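Glycoside hydrolase YxiA (Bacillus licheniformis, PDB 3LV4) probably hydrolyses arabinan, the polymer of alpha-1,5-linked L-arabinose, as a calcium-binding glycoside hydrolase of family 43. Local coordinates at residues Phe8-Val13 against Pro337-Gly342; Thr12-Ser17 against Ile306-Phe311. All blocks are in the same frame, centred on the assembly; numbering follows the deposited sequence.

Contact 1: Phe8-Val13 against Pro337-Gly342; sequences FSEVTV and PHRYAG
Arg339 sets its CG between its own backbone N and carbonyl carbon (chi1 70°) and then kinks at chi3, a shape that lays the guanidinium flat on the Phe8 ring and brings NH1 and NH2 up to the Glu10 carboxylate. The two side chains run antiparallel, one over the other, their planes only 9° from parallel, with Arg339 CZ 4.0 Å from the Phe8 ring centroid: a cation-pi stack, extended by a CH-pi contact from Arg339 CD over the same face. At the ring's edge, Phe8 CE1 comes within 3.3 Å of Tyr340 O, while Phe8 CZ touches Ala341 CB at 4.2 Å; the small methyl fits beside the ring. Glu10, bent at chi2, meets the guanidinium end-on and nearly coplanar. Arg339 NH2 reaches Glu10 OE1 at 2.8 Å and Arg339 NH1 reaches Glu10 OE2 at 3.0 Å, both nearly straight and both on syn lone pairs, so the carboxylate fixes the rotation of the guanidinium. Replacing Arg339 with a leucine would probably leave Glu10 without this paired mate and the Phe8 face without its flat cationic cover. Arg321 lies close by, with a long, weak ion pair to Glu10 OE1. The guanidinium charge is probably balanced in its plane by Glu10, which probably also eases the nearby like charge of Arg321, making a strongly directional link between the N-terminal segment and the chain leaving strand 333-335.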
loop_
_atom_site.group_PDB
_atom_site.type_symbol
_atom_site.label_atom_id
_atom_site.label_comp_id
_atom_site.label_asym_id
_atom_site.label_seq_id
_atom_site.Cartn_x
_atom_site.Cartn_y
_atom_site.Cartn_z
ATOM N N PHE A 8 -17.188 8.952 -10.580
ATOM C CA PHE A 8 -16.586 7.764 -9.986
ATOM C C PHE A 8 -17.602 6.635 -9.959
ATOM O O PHE A 8 -18.799 6.882 -9.815
ATOM C CB PHE A 8 -16.121 8.061 -8.559
ATOM C CG PHE A 8 -15.108 9.172 -8.468
ATOM C CD1 PHE A 8 -13.766 8.927 -8.705
ATOM C CD2 PHE A 8 -15.503 10.463 -8.145
ATOM C CE1 PHE A 8 -12.829 9.953 -8.623
ATOM C CE2 PHE A 8 -14.577 11.492 -8.062
ATOM C CZ PHE A 8 -13.234 11.235 -8.299
ATOM N N SER A 9 -17.123 5.402 -10.116
ATOM C CA SER A 9 -17.956 4.216 -9.947
ATOM C C SER A 9 -17.199 3.303 -9.001
ATOM O O SER A 9 -16.067 2.916 -9.294
ATOM C CB SER A 9 -18.187 3.509 -11.287
ATOM O OG SER A 9 -18.701 4.412 -12.249
ATOM N N GLU A 10 -17.813 2.970 -7.870
ATOM C CA GLU A 10 -17.086 2.334 -6.776
ATOM C C GLU A 10 -17.101 0.817 -6.858
ATOM O O GLU A 10 -18.046 0.209 -7.375
ATOM C CB GLU A 10 -17.664 2.756 -5.412
ATOM C CG GLU A 10 -17.980 4.243 -5.253
ATOM C CD GLU A 10 -16.756 5.144 -5.341
ATOM O OE1 GLU A 10 -15.629 4.643 -5.550
ATOM O OE2 GLU A 10 -16.930 6.373 -5.198
ATOM N N VAL A 11 -16.043 0.208 -6.335
ATOM C CA VAL A 11 -15.999 -1.240 -6.205
ATOM C C VAL A 11 -15.447 -1.642 -4.856
ATOM O O VAL A 11 -14.821 -0.844 -4.153
ATOM C CB VAL A 11 -15.168 -1.928 -7.323
ATOM C CG1 VAL A 11 -15.877 -1.800 -8.680
ATOM C CG2 VAL A 11 -13.731 -1.371 -7.370
ATOM N N THR A 12 -15.693 -2.895 -4.503
ATOM C CA THR A 12 -15.256 -3.429 -3.231
ATOM C C THR A 12 -14.249 -4.537 -3.501
ATOM O O THR A 12 -14.607 -5.613 -4.000
ATOM C CB THR A 12 -16.461 -3.935 -2.423
ATOM O OG1 THR A 12 -17.359 -2.840 -2.197
ATOM C CG2 THR A 12 -16.023 -4.496 -1.090
ATOM N N VAL A 13 -12.981 -4.242 -3.217
ATOM C CA VAL A 13 -11.889 -5.181 -3.449
ATOM C C VAL A 13 -10.885 -4.974 -2.330
ATOM O O VAL A 13 -10.132 -4.000 -2.336
ATOM C CB VAL A 13 -11.178 -4.946 -4.819
ATOM C CG1 VAL A 13 -9.995 -5.904 -4.995
ATOM C CG2 VAL A 13 -12.148 -5.111 -5.969
ATOM N N PRO A 337 -3.759 14.625 -1.278
ATOM C CA PRO A 337 -4.802 14.442 -0.253
ATOM C C PRO A 337 -6.149 13.919 -0.777
ATOM O O PRO A 337 -6.867 13.265 -0.027
ATOM C CB PRO A 337 -4.970 15.850 0.338
ATOM C CG PRO A 337 -3.641 16.540 0.056
ATOM C CD PRO A 337 -3.229 16.003 -1.298
ATOM N N HIS A 338 -6.490 14.205 -2.031
ATOM C CA HIS A 338 -7.763 13.747 -2.595
ATOM C C HIS A 338 -7.604 12.660 -3.651
ATOM O O HIS A 338 -6.565 12.572 -4.305
ATOM C CB HIS A 338 -8.546 14.920 -3.179
ATOM C CG HIS A 338 -8.854 15.978 -2.176
ATOM N ND1 HIS A 338 -9.698 15.758 -1.107
ATOM C CD2 HIS A 338 -8.409 17.248 -2.049
ATOM C CE1 HIS A 338 -9.772 16.855 -0.376
ATOM N NE2 HIS A 338 -8.998 17.774 -0.926
ATOM N N ARG A 339 -8.649 11.850 -3.828
ATOM C CA ARG A 339 -8.605 10.755 -4.788
ATOM C C ARG A 339 -8.382 11.278 -6.210
ATOM O O ARG A 339 -8.724 12.422 -6.532
ATOM C CB ARG A 339 -9.892 9.911 -4.717
ATOM C CG ARG A 339 -11.124 10.625 -5.253
ATOM C CD ARG A 339 -12.416 9.931 -4.852
ATOM N NE ARG A 339 -12.489 8.541 -5.291
ATOM C CZ ARG A 339 -13.607 7.816 -5.247
ATOM N NH1 ARG A 339 -14.727 8.359 -4.784
ATOM N NH2 ARG A 339 -13.609 6.557 -5.662
ATOM N N TYR A 340 -7.811 10.428 -7.056
ATOM C CA TYR A 340 -7.451 10.801 -8.420
ATOM C C TYR A 340 -8.661 11.130 -9.287
ATOM O O TYR A 340 -9.597 10.339 -9.378
ATOM C CB TYR A 340 -6.646 9.676 -9.073
ATOM C CG TYR A 340 -6.207 9.990 -10.483
ATOM C CD1 TYR A 340 -5.355 11.056 -10.740
ATOM C CD2 TYR A 340 -6.635 9.218 -11.554
ATOM C CE1 TYR A 340 -4.947 11.353 -12.025
ATOM C CE2 TYR A 340 -6.232 9.505 -12.842
ATOM C CZ TYR A 340 -5.382 10.571 -13.071
ATOM O OH TYR A 340 -4.976 10.872 -14.351
ATOM N N ALA A 341 -8.616 12.289 -9.941
ATOM C CA ALA A 341 -9.702 12.731 -10.808
ATOM C C ALA A 341 -9.180 13.227 -12.155
ATOM O O ALA A 341 -9.844 14.010 -12.840
ATOM C CB ALA A 341 -10.515 13.814 -10.125
ATOM N N GLY A 342 -7.990 12.772 -12.534
ATOM C CA GLY A 342 -7.415 13.149 -13.815
ATOM C C GLY A 342 -6.474 14.339 -13.747
ATOM O O GLY A 342 -5.963 14.794 -14.774
#

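Contact 2: Thr12-Ser17 against Ile306-Phe311; sequences TVHDPS and IFHTRF
His308 and His14 stack face to face in the core of the family 43 five-bladed beta-propeller, where the segment leading into the first blade crosses strand 303-310 of the last. Their centroids are 3.8 Å apart and the planes tilt by 23°. His308 NE2 lies over the rim of the His14 ring, 3.3 Å from His14 NE2, but the angle is too poor for a hydrogen bond; flat imidazoles suit this place because they can pack by their faces and still offer nitrogens at their rims. His308 reaches its partner because its CG stands between the backbone N and carbonyl carbon (chi1 67°), lifting the ring off the strand to the loop. The guanidinium of Arg310 stands at about a right angle to the His14 ring, meeting the edge at CE1, and its NE forms a salt bridge with Glu316 OE1. Pro16, rigid and apolar, presses its ring on the strand backbone: Pro16 CG lies 3.6 Å from Phe307 C, with Ile306 CG2 4.0 Å from the same CG. Between His14 and Pro16 in the chain comes Asp15, the predicted proton acceptor. Ser30 OG is hydrogen-bonded to its OD2, and a bound calcium ion lies about 5 Å from its side chain, too far for direct coordination. Its other oxygen is approached from the strand: His308 NE2 gives Asp15 OD1 a weak hydrogen bond of 3.3 Å.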
loop_
_atom_site.group_PDB
_atom_site.type_symbol
_atom_site.label_atom_id
_atom_site.label_comp_id
_atom_site.label_asym_id
_atom_site.label_seq_id
_atom_site.Cartn_x
_atom_site.Cartn_y
_atom_site.Cartn_z
ATOM N N THR A 12 -15.693 -2.895 -4.503
ATOM C CA THR A 12 -15.256 -3.429 -3.231
ATOM C C THR A 12 -14.249 -4.537 -3.501
ATOM O O THR A 12 -14.607 -5.613 -4.000
ATOM C CB THR A 12 -16.461 -3.935 -2.423
ATOM O OG1 THR A 12 -17.359 -2.840 -2.197
ATOM C CG2 THR A 12 -16.023 -4.496 -1.090
ATOM N N VAL A 13 -12.981 -4.242 -3.217
ATOM C CA VAL A 13 -11.889 -5.181 -3.449
ATOM C C VAL A 13 -10.885 -4.974 -2.330
ATOM O O VAL A 13 -10.132 -4.000 -2.336
ATOM C CB VAL A 13 -11.178 -4.946 -4.819
ATOM C CG1 VAL A 13 -9.995 -5.904 -4.995
ATOM C CG2 VAL A 13 -12.148 -5.111 -5.969
ATOM N N HIS A 14 -10.891 -5.881 -1.360
ATOM C CA HIS A 14 -9.983 -5.780 -0.217
ATOM C C HIS A 14 -8.555 -6.131 -0.649
ATOM O O HIS A 14 -8.349 -7.095 -1.391
ATOM C CB HIS A 14 -10.455 -6.727 0.894
ATOM C CG HIS A 14 -10.077 -6.285 2.273
ATOM N ND1 HIS A 14 -10.820 -5.374 2.999
ATOM C CD2 HIS A 14 -9.044 -6.644 3.075
ATOM C CE1 HIS A 14 -10.259 -5.185 4.179
ATOM N NE2 HIS A 14 -9.177 -5.943 4.249
ATOM N N ASP A 15 -7.578 -5.344 -0.198
ATOM C CA ASP A 15 -6.168 -5.617 -0.485
ATOM C C ASP A 15 -5.863 -5.617 -1.991
ATOM O O ASP A 15 -5.261 -6.561 -2.516
ATOM C CB ASP A 15 -5.781 -6.976 0.115
ATOM C CG ASP A 15 -6.262 -7.133 1.547
ATOM O OD1 ASP A 15 -6.009 -6.215 2.372
ATOM O OD2 ASP A 15 -6.900 -8.169 1.853
ATOM N N PRO A 16 -6.256 -4.546 -2.691
ATOM C CA PRO A 16 -6.148 -4.512 -4.156
ATOM C C PRO A 16 -4.703 -4.531 -4.666
ATOM O O PRO A 16 -3.859 -3.747 -4.204
ATOM C CB PRO A 16 -6.803 -3.172 -4.513
ATOM C CG PRO A 16 -6.535 -2.325 -3.297
ATOM C CD PRO A 16 -6.752 -3.273 -2.145
ATOM N N SER A 17 -4.435 -5.415 -5.621
ATOM C CA SER A 17 -3.128 -5.481 -6.277
ATOM C C SER A 17 -3.284 -5.132 -7.760
ATOM O O SER A 17 -3.917 -5.865 -8.529
ATOM C CB SER A 17 -2.494 -6.867 -6.094
ATOM O OG SER A 17 -1.081 -6.812 -6.240
ATOM N N ILE A 306 -2.821 2.691 -4.919
ATOM C CA ILE A 306 -4.114 2.016 -4.973
ATOM C C ILE A 306 -4.292 1.227 -3.687
ATOM O O ILE A 306 -3.420 0.449 -3.311
ATOM C CB ILE A 306 -4.208 1.050 -6.174
ATOM C CG1 ILE A 306 -3.987 1.803 -7.491
ATOM C CG2 ILE A 306 -5.559 0.294 -6.180
ATOM C CD1 ILE A 306 -2.545 1.798 -7.961
ATOM N N PHE A 307 -5.415 1.429 -3.007
ATOM C CA PHE A 307 -5.605 0.841 -1.681
ATOM C C PHE A 307 -7.086 0.668 -1.384
ATOM O O PHE A 307 -7.941 1.154 -2.130
ATOM C CB PHE A 307 -4.923 1.707 -0.603
ATOM C CG PHE A 307 -5.376 3.150 -0.596
ATOM C CD1 PHE A 307 -4.884 4.053 -1.535
ATOM C CD2 PHE A 307 -6.291 3.598 0.347
ATOM C CE1 PHE A 307 -5.301 5.388 -1.531
ATOM C CE2 PHE A 307 -6.712 4.929 0.365
ATOM C CZ PHE A 307 -6.218 5.825 -0.572
ATOM N N HIS A 308 -7.409 -0.047 -0.316
ATOM C CA HIS A 308 -8.799 -0.047 0.135
ATOM C C HIS A 308 -8.889 0.832 1.363
ATOM O O HIS A 308 -7.876 1.151 1.991
ATOM C CB HIS A 308 -9.326 -1.455 0.437
ATOM C CG HIS A 308 -8.678 -2.106 1.613
ATOM N ND1 HIS A 308 -8.886 -1.685 2.916
ATOM C CD2 HIS A 308 -7.819 -3.144 1.689
ATOM C CE1 HIS A 308 -8.183 -2.443 3.738
ATOM N NE2 HIS A 308 -7.528 -3.339 3.018
ATOM N N THR A 309 -10.101 1.241 1.703
ATOM C CA THR A 309 -10.272 2.026 2.907
ATOM C C THR A 309 -11.663 1.844 3.471
ATOM O O THR A 309 -12.603 1.555 2.738
ATOM C CB THR A 309 -9.945 3.522 2.677
ATOM O OG1 THR A 309 -9.943 4.210 3.936
ATOM C CG2 THR A 309 -10.958 4.179 1.732
ATOM N N ARG A 310 -11.766 1.976 4.790
ATOM C CA ARG A 310 -13.046 2.094 5.460
ATOM C C ARG A 310 -13.332 3.591 5.638
ATOM O O ARG A 310 -12.545 4.419 5.182
ATOM C CB ARG A 310 -13.017 1.322 6.779
ATOM C CG ARG A 310 -13.065 -0.196 6.563
ATOM C CD ARG A 310 -12.211 -0.974 7.581
ATOM N NE ARG A 310 -12.528 -2.406 7.546
ATOM C CZ ARG A 310 -12.026 -3.273 6.668
ATOM N NH1 ARG A 310 -11.149 -2.873 5.752
ATOM N NH2 ARG A 310 -12.402 -4.545 6.707
ATOM N N PHE A 311 -14.448 3.938 6.276
ATOM C CA PHE A 311 -14.922 5.325 6.277
ATOM C C PHE A 311 -15.554 5.678 7.611
ATOM O O PHE A 311 -16.241 4.853 8.206
ATOM C CB PHE A 311 -15.994 5.536 5.200
ATOM C CG PHE A 311 -15.593 5.065 3.836
ATOM C CD1 PHE A 311 -15.970 3.804 3.387
ATOM C CD2 PHE A 311 -14.857 5.887 2.993
ATOM C CE1 PHE A 311 -15.609 3.361 2.121
ATOM C CE2 PHE A 311 -14.493 5.459 1.726
ATOM C CZ PHE A 311 -14.867 4.188 1.287
#

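In the fold
The two contacts start from one continuous piece of chain and share Thr12 and Val13, with centres about 10 Å apart. Contact 1 comes first along it, at the partly exposed end, and contact 2 follows in the buried interior, just before strand 17-21 opens the first blade; their partners come in the reverse order, 306-311 before 337-342. Segment 306-311 lies on strand 303-310 of the last blade, and 337-342 is in the loop after strand 333-335, an outer strand of the same sheet. The N-terminal segment therefore joins first blade to last: it carries the predicted catalytic Asp15 into the buried interior, with contact 2 centred about 9 Å from the chain centre, while its start is held by the loop after strand 333-335.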